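Local coordinates for protein putative N-acetylneuraminate lyase ([Ruminococcus] gnavus ATCC 29149, PDB 6RB7) that is a putative lyase of the dihydrodipicolinate synthetase family, folded as an alpha/beta barrel and assembled from four chains, at residues A152-W155 with N156-A160; N116-K119 with D120-L124; V178-Q182 with N183-E187; I85-S88 with V89-K93; K65-K69 with K70-G74. All coordinates share one frame; numbering follows the deposited sequence.

In the fold
Going from the N terminus, contact 5 (65-74) comes first, closing the C-terminal end of helix 57-70 where the chain turns into strand 74-77. Contact 4 (85-93) opens helix 89-103, and contact 2 (116-124) opens helix 118-130. Contact 1 (152-160) is a stretch of helix 148-160, and contact 3 (178-187) leads from a loop into helix 182-188. The five follow in series; none nests in or crosses another. Four of them form a row across neighbouring barrel helices: a salt bridge, Lys-93 to Glu-123, joins contacts 4 and 2, Tyr-154 packs on Thr-118 between contacts 2 and 1, and Trp-155 packs on Leu-184 between contacts 1 and 3. Contact 5 touches none of the others.

Contact 1 of 5, residues A152-W155 with N156-A160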
loop_
_atom_site.group_PDB
_atom_site.type_symbol
_atom_site.label_atom_id
_atom_site.label_comp_id
_atom_site.label_asym_id
_atom_site.label_seq_id
_atom_site.Cartn_x
_atom_site.Cartn_y
_atom_site.Cartn_z
ATOM N N ALA A 152 21.129 -7.933 4.341
ATOM C CA ALA A 152 22.041 -8.518 5.333
ATOM C C ALA A 152 23.486 -8.229 4.951
ATOM O O ALA A 152 24.300 -7.899 5.821
ATOM C CB ALA A 152 21.823 -10.008 5.455
ATOM N N GLN A 153 23.814 -8.320 3.671
ATOM C CA GLN A 153 25.226 -8.083 3.232
ATOM C C GLN A 153 25.583 -6.628 3.546
ATOM O O GLN A 153 26.701 -6.378 3.990
ATOM C CB GLN A 153 25.377 -8.428 1.740
ATOM C CG GLN A 153 26.683 -7.966 1.126
ATOM C CD GLN A 153 26.702 -8.129 -0.389
ATOM O OE1 GLN A 153 26.023 -8.975 -0.956
ATOM N NE2 GLN A 153 27.458 -7.287 -1.075
ATOM N N TYR A 154 24.669 -5.685 3.317
ATOM C CA TYR A 154 24.906 -4.255 3.575
ATOM C C TYR A 154 25.181 -4.054 5.067
ATOM O O TYR A 154 26.210 -3.500 5.461
ATOM C CB TYR A 154 23.705 -3.469 3.104
ATOM C CG TYR A 154 23.619 -1.995 3.425
ATOM C CD1 TYR A 154 24.339 -1.037 2.736
ATOM C CD2 TYR A 154 22.670 -1.540 4.342
ATOM C CE1 TYR A 154 24.116 0.320 2.938
ATOM C CE2 TYR A 154 22.452 -0.187 4.571
ATOM C CZ TYR A 154 23.170 0.750 3.854
ATOM O OH TYR A 154 22.950 2.091 4.006
ATOM N N TRP A 155 24.284 -4.540 5.919
ATOM C CA TRP A 155 24.461 -4.380 7.389
ATOM C C TRP A 155 25.732 -5.078 7.867
ATOM O O TRP A 155 26.442 -4.521 8.705
ATOM C CB TRP A 155 23.227 -4.854 8.122
ATOM C CG TRP A 155 22.040 -3.958 7.946
ATOM C CD1 TRP A 155 22.040 -2.625 7.679
ATOM C CD2 TRP A 155 20.658 -4.341 8.065
ATOM N NE1 TRP A 155 20.750 -2.160 7.650
ATOM C CE2 TRP A 155 19.888 -3.179 7.925
ATOM C CE3 TRP A 155 19.996 -5.549 8.336
ATOM C CZ2 TRP A 155 18.488 -3.186 7.941
ATOM C CZ3 TRP A 155 18.626 -5.552 8.383
ATOM C CH2 TRP A 155 17.883 -4.391 8.178
ATOM N N ASN A 156 25.974 -6.284 7.389
ATOM C CA ASN A 156 27.169 -7.035 7.821
ATOM C C ASN A 156 28.434 -6.319 7.347
ATOM O O ASN A 156 29.460 -6.387 8.076
ATOM C CB ASN A 156 27.075 -8.504 7.447
ATOM C CG ASN A 156 26.158 -9.273 8.365
ATOM O OD1 ASN A 156 25.396 -10.148 7.872
ATOM N ND2 ASN A 156 26.208 -8.994 9.647
ATOM N N ALA A 157 28.434 -5.701 6.173
ATOM C CA ALA A 157 29.606 -4.963 5.664
ATOM C C ALA A 157 29.861 -3.765 6.542
ATOM O O ALA A 157 31.018 -3.447 6.898
ATOM C CB ALA A 157 29.443 -4.554 4.225
ATOM N N ILE A 158 28.785 -3.065 6.922
ATOM C CA ILE A 158 28.922 -1.892 7.808
ATOM C C ILE A 158 29.460 -2.373 9.165
ATOM O O ILE A 158 30.420 -1.774 9.689
ATOM C CB ILE A 158 27.552 -1.185 7.940
ATOM C CG1 ILE A 158 27.143 -0.597 6.592
ATOM C CG2 ILE A 158 27.596 -0.134 9.026
ATOM C CD1 ILE A 158 25.701 -0.115 6.532
ATOM N N SER A 159 28.902 -3.447 9.710
ATOM C CA SER A 159 29.323 -3.980 11.018
ATOM C C SER A 159 30.810 -4.397 10.946
ATOM O O SER A 159 31.543 -4.142 11.930
ATOM C CB SER A 159 28.439 -5.115 11.416
ATOM O OG SER A 159 28.891 -5.704 12.647
ATOM N N ALA A 160 31.242 -5.007 9.853
ATOM C CA ALA A 160 32.643 -5.506 9.741
ATOM C C ALA A 160 33.622 -4.321 9.719
ATOM O O ALA A 160 34.809 -4.551 10.022
ATOM C CB ALA A 160 32.782 -6.331 8.483
#
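Tyr-154 and Ile-158 make a CH-pi contact one turn apart on helix 148-160, the outer helix of the beta-alpha-beta unit that joins strands 135-138 and 166-171 of the barrel. The methyl CD1 of Ile-158 sits over the middle of the phenol ring, 3.7 Å from its centroid and only 9° off the ring normal, so the six ring carbons are nearly equidistant from it; the closest include CZ of Tyr-154, 3.8 Å from CD1 of Ile-158. The isoleucine reaches there because CG1 is anti to its carbonyl carbon (chi1 -66°) and the chain then runs on extended, bringing CD1 back toward the preceding turn. On the way CG1 of Ile-158 passes 3.3 Å from the carbonyl O of Tyr-154. That oxygen also accepts Ile-158 N at 3.0 Å, one of four i to i+4 bonds that join 152-155 to 156-160; the others run from Asn-156 N to Ala-152 O, Ala-157 N to Gln-153 O and Ser-159 N to Trp-155 O. Gln-153 NE2 is bonded to Glu-308 of the second subunit. Tyr-154 OH is bonded to the backbone O of Cys-115, which fixes where the end of the side chain lies, while the methyl of Ile-158 packed over one face would probably hinder the ring's turning. Trp-155 NE1 is bonded to Ile-139 O. With the buried hydroxyl and indole N-H both satisfied by backbone oxygens, the tyrosine ring face can make a purely apolar CH-pi contact.

Contact 2 of 5, residues N116-K119 with D120-L124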
loop_
_atom_site.group_PDB
_atom_site.type_symbol
_atom_site.label_atom_id
_atom_site.label_comp_id
_atom_site.label_asym_id
_atom_site.label_seq_id
_atom_site.Cartn_x
_atom_site.Cartn_y
_atom_site.Cartn_z
ATOM N N ASN A 116 23.646 6.013 1.324
ATOM C CA ASN A 116 23.016 5.383 0.148
ATOM C C ASN A 116 23.866 4.167 -0.296
ATOM O O ASN A 116 23.301 3.126 -0.619
ATOM C CB ASN A 116 22.877 6.381 -0.997
ATOM C CG ASN A 116 21.794 7.419 -0.831
ATOM O OD1 ASN A 116 21.141 7.507 0.213
ATOM N ND2 ASN A 116 21.522 8.106 -1.934
ATOM N N ASN A 117 25.192 4.335 -0.362
ATOM C CA ASN A 117 26.081 3.221 -0.767
ATOM C C ASN A 117 26.785 2.587 0.425
ATOM O O ASN A 117 26.783 3.106 1.564
ATOM C CB ASN A 117 27.000 3.630 -1.907
ATOM C CG ASN A 117 28.125 4.564 -1.526
ATOM O OD1 ASN A 117 28.586 4.548 -0.378
ATOM N ND2 ASN A 117 28.611 5.355 -2.490
ATOM N N THR A 118 27.317 1.400 0.184
ATOM C CA THR A 118 27.968 0.630 1.271
ATOM C C THR A 118 29.300 1.276 1.643
ATOM O O THR A 118 29.593 1.368 2.831
ATOM C CB THR A 118 28.133 -0.827 0.843
ATOM O OG1 THR A 118 26.851 -1.340 0.483
ATOM C CG2 THR A 118 28.772 -1.666 1.911
ATOM N N LYS A 119 30.074 1.753 0.682
ATOM C CA LYS A 119 31.449 2.213 1.043
ATOM C C LYS A 119 31.408 3.462 1.923
ATOM O O LYS A 119 32.220 3.540 2.873
ATOM C CB LYS A 119 32.299 2.441 -0.203
ATOM C CG LYS A 119 31.837 3.510 -1.149
ATOM C CD LYS A 119 32.935 3.755 -2.221
ATOM C CE LYS A 119 32.514 4.788 -3.223
ATOM N NZ LYS A 119 33.626 5.049 -4.166
ATOM N N ASP A 120 30.470 4.380 1.697
ATOM C CA ASP A 120 30.329 5.580 2.552
ATOM C C ASP A 120 29.904 5.118 3.944
ATOM O O ASP A 120 30.353 5.660 4.952
ATOM C CB ASP A 120 29.294 6.546 2.015
ATOM C CG ASP A 120 29.685 7.359 0.797
ATOM O OD1 ASP A 120 30.890 7.285 0.370
ATOM O OD2 ASP A 120 28.793 8.087 0.309
ATOM N N SER A 121 29.003 4.141 4.014
ATOM C CA SER A 121 28.537 3.588 5.313
ATOM C C SER A 121 29.716 2.962 6.086
ATOM O O SER A 121 29.806 3.116 7.321
ATOM C CB SER A 121 27.449 2.575 5.074
ATOM O OG SER A 121 26.383 3.101 4.268
ATOM N N GLN A 122 30.563 2.187 5.402
ATOM C CA GLN A 122 31.740 1.568 6.032
ATOM C C GLN A 122 32.702 2.663 6.505
ATOM O O GLN A 122 33.275 2.525 7.627
ATOM C CB GLN A 122 32.428 0.665 5.011
ATOM C CG GLN A 122 31.664 -0.628 4.689
ATOM C CD GLN A 122 32.302 -1.335 3.522
ATOM O OE1 GLN A 122 32.442 -0.758 2.443
ATOM N NE2 GLN A 122 32.647 -2.609 3.709
ATOM N N GLU A 123 32.857 3.736 5.750
ATOM C CA GLU A 123 33.763 4.856 6.139
ATOM C C GLU A 123 33.248 5.472 7.434
ATOM O O GLU A 123 34.048 5.701 8.391
ATOM C CB GLU A 123 33.890 5.853 4.997
ATOM C CG GLU A 123 34.715 7.044 5.317
ATOM C CD GLU A 123 35.025 7.979 4.136
ATOM O OE1 GLU A 123 34.406 7.822 3.031
ATOM O OE2 GLU A 123 35.858 8.920 4.332
ATOM N N LEU A 124 31.928 5.720 7.538
ATOM C CA LEU A 124 31.397 6.305 8.766
ATOM C C LEU A 124 31.466 5.313 9.915
ATOM O O LEU A 124 31.673 5.764 11.038
ATOM C CB LEU A 124 29.966 6.799 8.507
ATOM C CG LEU A 124 29.876 8.055 7.656
ATOM C CD1 LEU A 124 28.436 8.402 7.381
ATOM C CD2 LEU A 124 30.602 9.254 8.294
HETATM O O HOH W 1 26.347 7.056 -0.432
HETATM O O HOH W 2 30.475 7.618 -2.602
#
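Direct hydrogen bonds tie Asn-117 to Asp-120 and Ser-121. Asn-117 is the N-cap of helix 118-130, the helix between strands 108-112 and 135-138 of the barrel: its amide oxygen OD1 accepts the capping bond from Asp-120 N at 2.8 Å, fairly straight (163° at the hydrogen). CG stands between the backbone N and the carbonyl carbon (chi1 73°), which folds the amide back over the first turn. The carbonyl O of Asn-117 takes the hydroxyl of Ser-121, OG to O 2.7 Å, and, weakly, Ser-121 N. The same OG is also bonded to Cys-115 N.

Two waters bridge the same Asn-117 and Asp-120 pair. One accepts from Asn-117 N (3.0 Å) and donates to Asp-120 OD2 (2.8 Å); the other accepts from Asn-117 ND2 and donates to Asp-120 OD1. The return path from the N-cap's backbone N to the Asp-120 carboxylate therefore goes through water. ND2 of Asn-117 is bonded as well to Tyr-86 O of the second subunit.

Van der Waals contact comes from Thr-118 and Gln-122. The methyl CG2 of Thr-118 meets the amide oxygen OE1 of Gln-122 at 3.8 Å, and OE1 of Gln-122 lies 3.4 Å from CA of Lys-119.

Contact 3 of 5, residues V178-Q182 with N183-E187; sequences VALTQ and NLFVE
A chi1 of 61° at Thr-181 sets OG1 between the backbone N and the carbonyl carbon, facing Leu-184 N, while at Leu-180 CG is anti to the backbone N (chi1 180°) and the turn at chi2 brings CD1 over toward Leu-184 and Phe-185. Thr-181 is the N-cap of helix 182-188: its OG1 accepts from Leu-184 N at 3.1 Å, and its carbonyl O accepts from Phe-185 N at 2.9 Å. A further helical bond runs from Val-186 N to Gln-182 O, 3.0 Å long. OG1 of Thr-181 lies 3.4 Å from CB of Leu-184, the two side chains crossing at about a right angle. Before the cap, the methyl CD1 of Leu-180 lies against Leu-184 and Phe-185, four and five residues on, 3.8 Å from CG of Leu-184 and 3.9 Å from CB of Phe-185. Gln-182 and Phe-185 run side by side and point the same way, their amide and ring planes 78° apart, and the amide oxygen OE1 of Gln-182 stands at the ring edge, 4.2 Å from CD2 of Phe-185. An edge-to-face stack with Phe-210 places the Phe-185 ring against helix 204-214; the ring also makes a cation-pi contact with Arg-189. OG1 of Thr-181 is hydrogen-bonded to OE2 of Glu-148, at the start of helix 148-160. One hydroxyl therefore serves two partners: it takes the amide hydrogen of the first turn and, consistent with its bond to a carboxylate, probably gives its own proton to Glu-148, coupling the start of this helix to that of its neighbour, while Leu-180 CD1 packs on Leu-184 and Phe-185 beside the cap.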
loop_
_atom_site.group_PDB
_atom_site.type_symbol
_atom_site.label_atom_id
_atom_site.label_comp_id
_atom_site.label_asym_id
_atom_site.label_seq_id
_atom_site.Cartn_x
_atom_site.Cartn_y
_atom_site.Cartn_z
ATOM N N VAL A 178 11.469 -1.303 2.505
ATOM C CA VAL A 178 11.721 -2.704 2.867
ATOM C C VAL A 178 11.652 -2.801 4.393
ATOM O O VAL A 178 11.978 -1.828 5.062
ATOM C CB VAL A 178 13.062 -3.243 2.326
ATOM C CG1 VAL A 178 13.059 -3.359 0.811
ATOM C CG2 VAL A 178 14.238 -2.400 2.778
ATOM N N ALA A 179 11.301 -3.983 4.884
ATOM C CA ALA A 179 11.164 -4.268 6.325
ATOM C C ALA A 179 12.242 -5.218 6.804
ATOM O O ALA A 179 12.666 -6.139 6.086
ATOM C CB ALA A 179 9.779 -4.845 6.578
ATOM N N LEU A 180 12.563 -5.097 8.092
ATOM C CA LEU A 180 13.183 -6.171 8.857
ATOM C C LEU A 180 12.144 -7.244 9.117
ATOM O O LEU A 180 11.312 -7.095 10.003
ATOM C CB LEU A 180 13.781 -5.642 10.161
ATOM C CG LEU A 180 14.445 -6.724 11.008
ATOM C CD1 LEU A 180 15.691 -7.275 10.335
ATOM C CD2 LEU A 180 14.784 -6.177 12.384
ATOM N N THR A 181 12.197 -8.314 8.339
ATOM C CA THR A 181 11.297 -9.470 8.540
ATOM C C THR A 181 11.826 -10.354 9.665
ATOM O O THR A 181 13.007 -10.275 10.029
ATOM C CB THR A 181 11.200 -10.288 7.274
ATOM O OG1 THR A 181 12.493 -10.790 6.911
ATOM C CG2 THR A 181 10.594 -9.475 6.156
ATOM N N GLN A 182 10.991 -11.284 10.142
ATOM C CA GLN A 182 11.481 -12.231 11.170
ATOM C C GLN A 182 12.651 -13.052 10.632
ATOM O O GLN A 182 13.641 -13.233 11.355
ATOM C CB GLN A 182 10.358 -13.136 11.694
ATOM C CG GLN A 182 9.461 -12.491 12.769
ATOM C CD GLN A 182 10.020 -11.476 13.753
ATOM O OE1 GLN A 182 11.007 -11.679 14.515
ATOM N NE2 GLN A 182 9.337 -10.348 13.742
ATOM N N ASN A 183 12.612 -13.486 9.372
ATOM C CA ASN A 183 13.684 -14.313 8.774
ATOM C C ASN A 183 14.969 -13.480 8.679
ATOM O O ASN A 183 16.070 -14.011 8.939
ATOM C CB ASN A 183 13.339 -14.825 7.383
ATOM C CG ASN A 183 12.338 -15.962 7.412
ATOM O OD1 ASN A 183 12.066 -16.534 8.459
ATOM N ND2 ASN A 183 11.801 -16.312 6.252
ATOM N N LEU A 184 14.860 -12.204 8.270
ATOM C CA LEU A 184 16.070 -11.370 8.153
ATOM C C LEU A 184 16.647 -11.127 9.545
ATOM O O LEU A 184 17.879 -11.103 9.682
ATOM C CB LEU A 184 15.731 -10.086 7.406
ATOM C CG LEU A 184 16.864 -9.092 7.240
ATOM C CD1 LEU A 184 18.133 -9.645 6.663
ATOM C CD2 LEU A 184 16.369 -7.919 6.403
ATOM N N PHE A 185 15.799 -10.990 10.569
ATOM C CA PHE A 185 16.319 -10.776 11.930
ATOM C C PHE A 185 17.044 -12.041 12.415
ATOM O O PHE A 185 18.096 -11.902 13.040
ATOM C CB PHE A 185 15.205 -10.267 12.827
ATOM C CG PHE A 185 15.637 -9.818 14.199
ATOM C CD1 PHE A 185 16.842 -9.164 14.428
ATOM C CD2 PHE A 185 14.758 -9.953 15.267
ATOM C CE1 PHE A 185 17.158 -8.720 15.696
ATOM C CE2 PHE A 185 15.098 -9.526 16.528
ATOM C CZ PHE A 185 16.301 -8.913 16.745
ATOM N N VAL A 186 16.513 -13.228 12.114
ATOM C CA VAL A 186 17.230 -14.489 12.448
ATOM C C VAL A 186 18.622 -14.436 11.829
ATOM O O VAL A 186 19.621 -14.737 12.516
ATOM C CB VAL A 186 16.443 -15.730 11.994
ATOM C CG1 VAL A 186 17.332 -16.980 12.070
ATOM C CG2 VAL A 186 15.180 -15.916 12.832
ATOM N N GLU A 187 18.706 -14.087 10.534
ATOM C CA GLU A 187 20.014 -14.062 9.856
ATOM C C GLU A 187 20.922 -13.050 10.562
ATOM O O GLU A 187 22.118 -13.309 10.778
ATOM C CB GLU A 187 19.787 -13.767 8.378
ATOM C CG GLU A 187 21.060 -13.708 7.591
ATOM C CD GLU A 187 21.668 -15.066 7.258
ATOM O OE1 GLU A 187 21.140 -16.122 7.706
ATOM O OE2 GLU A 187 22.670 -15.047 6.534
#

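Contact 4 of 5, residues I85-S88 with V89-K93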
loop_
_atom_site.group_PDB
_atom_site.type_symbol
_atom_site.label_atom_id
_atom_site.label_comp_id
_atom_site.label_asym_id
_atom_site.label_seq_id
_atom_site.Cartn_x
_atom_site.Cartn_y
_atom_site.Cartn_z
ATOM N N ILE A 85 20.101 11.959 5.528
ATOM C CA ILE A 85 19.804 11.769 4.083
ATOM C C ILE A 85 20.460 12.916 3.309
ATOM O O ILE A 85 20.861 12.740 2.185
ATOM C CB ILE A 85 18.260 11.737 3.902
ATOM C CG1 ILE A 85 17.675 10.529 4.639
ATOM C CG2 ILE A 85 17.853 11.742 2.421
ATOM C CD1 ILE A 85 18.132 9.225 4.072
ATOM N N TYR A 86 20.516 14.104 3.907
ATOM C CA TYR A 86 20.886 15.364 3.247
ATOM C C TYR A 86 22.337 15.774 3.532
ATOM O O TYR A 86 22.745 16.880 3.127
ATOM C CB TYR A 86 19.922 16.472 3.645
ATOM C CG TYR A 86 18.478 16.080 3.469
ATOM C CD1 TYR A 86 18.003 15.690 2.223
ATOM C CD2 TYR A 86 17.623 15.971 4.543
ATOM C CE1 TYR A 86 16.710 15.261 2.041
ATOM C CE2 TYR A 86 16.309 15.599 4.366
ATOM C CZ TYR A 86 15.845 15.216 3.121
ATOM O OH TYR A 86 14.559 14.762 2.969
ATOM N N GLN A 87 23.104 14.920 4.212
ATOM C CA GLN A 87 24.458 15.272 4.678
ATOM C C GLN A 87 25.490 14.451 3.930
ATOM O O GLN A 87 25.176 13.330 3.510
ATOM C CB GLN A 87 24.580 15.123 6.186
ATOM C CG GLN A 87 23.853 16.274 6.857
ATOM C CD GLN A 87 23.833 16.181 8.356
ATOM O OE1 GLN A 87 24.402 15.253 8.930
ATOM N NE2 GLN A 87 23.193 17.150 8.994
ATOM N N SER A 88 26.671 15.027 3.764
ATOM C CA SER A 88 27.845 14.320 3.236
ATOM C C SER A 88 28.479 13.475 4.339
ATOM O O SER A 88 28.210 13.686 5.550
ATOM C CB SER A 88 28.818 15.322 2.674
ATOM O OG SER A 88 29.380 16.098 3.698
ATOM N N VAL A 89 29.366 12.583 3.929
ATOM C CA VAL A 89 30.213 11.835 4.892
ATOM C C VAL A 89 30.961 12.842 5.757
ATOM O O VAL A 89 30.997 12.684 6.980
ATOM C CB VAL A 89 31.128 10.865 4.142
ATOM C CG1 VAL A 89 32.210 10.341 5.034
ATOM C CG2 VAL A 89 30.304 9.722 3.521
ATOM N N GLU A 90 31.570 13.855 5.150
ATOM C CA GLU A 90 32.356 14.860 5.931
ATOM C C GLU A 90 31.453 15.575 6.940
ATOM O O GLU A 90 31.864 15.703 8.089
ATOM C CB GLU A 90 33.042 15.815 4.961
ATOM C CG GLU A 90 33.811 16.904 5.670
ATOM C CD GLU A 90 35.174 16.490 6.214
ATOM O OE1 GLU A 90 35.525 15.256 6.195
ATOM O OE2 GLU A 90 35.920 17.418 6.625
ATOM N N ASP A 91 30.239 15.980 6.546
ATOM C CA ASP A 91 29.278 16.625 7.469
ATOM C C ASP A 91 29.064 15.721 8.685
ATOM O O ASP A 91 29.080 16.183 9.838
ATOM C CB ASP A 91 27.935 16.845 6.770
ATOM C CG ASP A 91 27.855 17.921 5.701
ATOM O OD1 ASP A 91 28.736 18.842 5.724
ATOM O OD2 ASP A 91 26.918 17.826 4.838
ATOM N N ARG A 92 28.802 14.434 8.420
ATOM C CA ARG A 92 28.440 13.487 9.492
ATOM C C ARG A 92 29.644 13.230 10.405
ATOM O O ARG A 92 29.448 13.026 11.633
ATOM C CB ARG A 92 27.854 12.222 8.880
ATOM C CG ARG A 92 26.483 12.523 8.282
ATOM C CD ARG A 92 25.942 11.400 7.419
ATOM N NE ARG A 92 25.542 10.228 8.159
ATOM C CZ ARG A 92 24.854 9.215 7.627
ATOM N NH1 ARG A 92 24.533 9.256 6.342
ATOM N NH2 ARG A 92 24.493 8.200 8.404
ATOM N N LYS A 93 30.848 13.211 9.864
ATOM C CA LYS A 93 32.057 13.092 10.697
ATOM C C LYS A 93 32.188 14.309 11.610
ATOM O O LYS A 93 32.443 14.123 12.811
ATOM C CB LYS A 93 33.297 12.982 9.819
ATOM C CG LYS A 93 33.453 11.643 9.142
ATOM C CD LYS A 93 34.734 11.593 8.330
ATOM C CE LYS A 93 34.962 10.266 7.656
ATOM N NZ LYS A 93 36.194 10.309 6.811
HETATM O O HOH W 3 25.839 10.749 4.183
#
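Ser-88 and Asp-91 bond each other twice, in a capping box whose return bond comes in from above the carboxylate: Ser-88 N meets OD2 of Asp-91 at 3.0 Å from a direction 42° out of the carboxylate plane, though the bond itself is straight (170° at the hydrogen). The forward half is the cap proper, Asp-91 N giving to OG of Ser-88, also at 3.0 Å. For this the serine hydroxyl sits between its backbone N and carbonyl carbon (chi1 68°), where OG can receive Asp-91 N at the start of helix 89-103, and OG of Ser-88 ends 3.1 Å from CG of Asp-91. The serine carbonyl is used as well: Ser-88 O accepts from Arg-92 N at 3.0 Å, and CG of Arg-92 packs 3.4 Å from the same Ser-88 O. A bend at chi3 of Arg-92 then turns the guanidinium so that NH1 meets a water also bound to Gln-87 O, 2.9 Å from NH1 and 2.7 Å from Gln-87 O. NH2 of Arg-92 is bonded to the carbonyl oxygens of His-112, at the end of strand 108-112, and Ala-114 just after it. OD2 of Asp-91 has a second partner in Arg-307, a salt bridge. That oxygen is shared between a backbone amide and a positive charge, both of which would probably favour the ionised aspartate, as would its place at the amino-terminal end of a helix.

Contact 5 of 5, residues K65-K69 with K70-G74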
loop_
_atom_site.group_PDB
_atom_site.type_symbol
_atom_site.label_atom_id
_atom_site.label_comp_id
_atom_site.label_asym_id
_atom_site.label_seq_id
_atom_site.Cartn_x
_atom_site.Cartn_y
_atom_site.Cartn_z
ATOM N N LYS A 65 25.721 19.546 24.958
ATOM C CA LYS A 65 25.742 19.977 26.380
ATOM C C LYS A 65 24.305 20.095 26.885
ATOM O O LYS A 65 24.047 19.800 28.086
ATOM C CB LYS A 65 26.507 21.284 26.499
ATOM C CG LYS A 65 27.981 21.121 26.222
ATOM C CD LYS A 65 28.815 22.371 26.366
ATOM C CE LYS A 65 28.428 23.437 25.360
ATOM N NZ LYS A 65 29.237 24.681 25.517
ATOM N N TYR A 66 23.379 20.521 26.028
ATOM C CA TYR A 66 21.939 20.573 26.363
ATOM C C TYR A 66 21.452 19.187 26.761
ATOM O O TYR A 66 20.819 19.040 27.799
ATOM C CB TYR A 66 21.160 21.121 25.179
ATOM C CG TYR A 66 19.661 20.925 25.177
ATOM C CD1 TYR A 66 18.815 21.758 25.875
ATOM C CD2 TYR A 66 19.103 19.919 24.397
ATOM C CE1 TYR A 66 17.430 21.611 25.822
ATOM C CE2 TYR A 66 17.722 19.759 24.339
ATOM C CZ TYR A 66 16.881 20.612 25.038
ATOM O OH TYR A 66 15.524 20.433 24.969
ATOM N N PHE A 67 21.750 18.170 25.969
ATOM C CA PHE A 67 21.286 16.805 26.296
ATOM C C PHE A 67 21.949 16.282 27.570
ATOM O O PHE A 67 21.289 15.626 28.380
ATOM C CB PHE A 67 21.511 15.866 25.120
ATOM C CG PHE A 67 20.492 16.051 24.021
ATOM C CD1 PHE A 67 19.143 15.933 24.303
ATOM C CD2 PHE A 67 20.882 16.355 22.731
ATOM C CE1 PHE A 67 18.201 16.084 23.289
ATOM C CE2 PHE A 67 19.934 16.439 21.703
ATOM C CZ PHE A 67 18.596 16.374 22.018
ATOM N N VAL A 68 23.229 16.580 27.793
ATOM C CA VAL A 68 23.880 16.203 29.078
ATOM C C VAL A 68 23.143 16.864 30.238
ATOM O O VAL A 68 22.798 16.164 31.218
ATOM C CB VAL A 68 25.357 16.614 29.076
ATOM C CG1 VAL A 68 25.949 16.478 30.460
ATOM C CG2 VAL A 68 26.155 15.856 28.049
ATOM N N LYS A 69 22.863 18.158 30.146
ATOM C CA LYS A 69 22.199 18.860 31.267
ATOM C C LYS A 69 20.755 18.387 31.470
ATOM O O LYS A 69 20.296 18.385 32.629
ATOM C CB LYS A 69 22.396 20.354 31.128
ATOM C CG LYS A 69 23.879 20.731 31.285
ATOM C CD LYS A 69 24.614 20.283 32.524
ATOM C CE LYS A 69 26.044 20.793 32.525
ATOM N NZ LYS A 69 26.783 20.350 33.732
ATOM N N LYS A 70 20.072 17.899 30.431
ATOM C CA LYS A 70 18.710 17.376 30.594
ATOM C C LYS A 70 18.707 15.972 31.177
ATOM O O LYS A 70 17.621 15.539 31.587
ATOM C CB LYS A 70 17.961 17.422 29.270
ATOM C CG LYS A 70 17.676 18.819 28.740
ATOM C CD LYS A 70 16.739 19.605 29.618
ATOM C CE LYS A 70 16.415 20.946 28.954
ATOM N NZ LYS A 70 15.645 21.883 29.805
ATOM N N GLY A 71 19.841 15.309 31.258
ATOM C CA GLY A 71 19.922 14.009 31.949
ATOM C C GLY A 71 19.285 12.890 31.142
ATOM O O GLY A 71 18.848 11.887 31.759
ATOM N N VAL A 72 19.298 12.987 29.818
ATOM C CA VAL A 72 18.848 11.836 28.999
ATOM C C VAL A 72 19.914 10.739 29.027
ATOM O O VAL A 72 21.060 10.987 29.464
ATOM C CB VAL A 72 18.498 12.277 27.560
ATOM C CG1 VAL A 72 17.333 13.267 27.566
ATOM C CG2 VAL A 72 19.685 12.861 26.837
ATOM N N LYS A 73 19.531 9.534 28.600
ATOM C CA LYS A 73 20.430 8.366 28.679
ATOM C C LYS A 73 21.536 8.511 27.655
ATOM O O LYS A 73 22.690 8.073 27.919
ATOM C CB LYS A 73 19.651 7.089 28.488
ATOM C CG LYS A 73 20.426 5.813 28.714
ATOM C CD LYS A 73 20.918 5.695 30.166
ATOM C CE LYS A 73 20.985 4.279 30.665
ATOM N NZ LYS A 73 21.872 4.181 31.850
ATOM N N GLY A 74 21.193 9.002 26.482
ATOM C CA GLY A 74 22.122 9.019 25.362
ATOM C C GLY A 74 21.607 9.854 24.241
ATOM O O GLY A 74 20.541 10.480 24.384
#
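The aliphatic chain of Lys-70 lies across one face of the Tyr-66 ring: CG of Lys-70 is 4.0 Å above the plane and displaced toward the rim, a CH-pi contact 14° off the normal when taken to the centroid. In the lysine CG is anti to the carbonyl carbon, and a bend at chi2 (-65°) lays the chain over the phenol, so that its CE comes within 3.4 Å of CE1 of Tyr-66. One face of the neighbouring Phe-67 ring is covered by CD2 of Tyr-66, 3.9 Å above its centre, and Val-72 approaches Phe-67 obliquely, its CG2 3.9 Å from CB of Phe-67.

Helix 57-70 ends here in a Schellman motif. Gly-71 leaves the helical range with a positive phi of 74°, and its N points back to the last turn, bonding Val-68 O at 3.1 Å from well above the carbonyl plane and Phe-67 O only weakly, at 3.2 Å. Lys-70 N still makes the ordinary helical bond to Tyr-66 O, 3.0 Å long. The Phe-67 to Val-72 contact spans this turn, as apolar pairs do in Schellman motifs, and CG2 of Val-72 rests 3.5 Å from Phe-67 O as the chain heads for strand 74-77.

The polar ends reach other parts of the barrel: Lys-70 NZ forms salt bridges with Glu-249 and Glu-299, and Tyr-66 OH is bonded to Gly-245 O. Pro-248, at the start of helix 248-259, packs against Tyr-66, Lys-70 and Val-72.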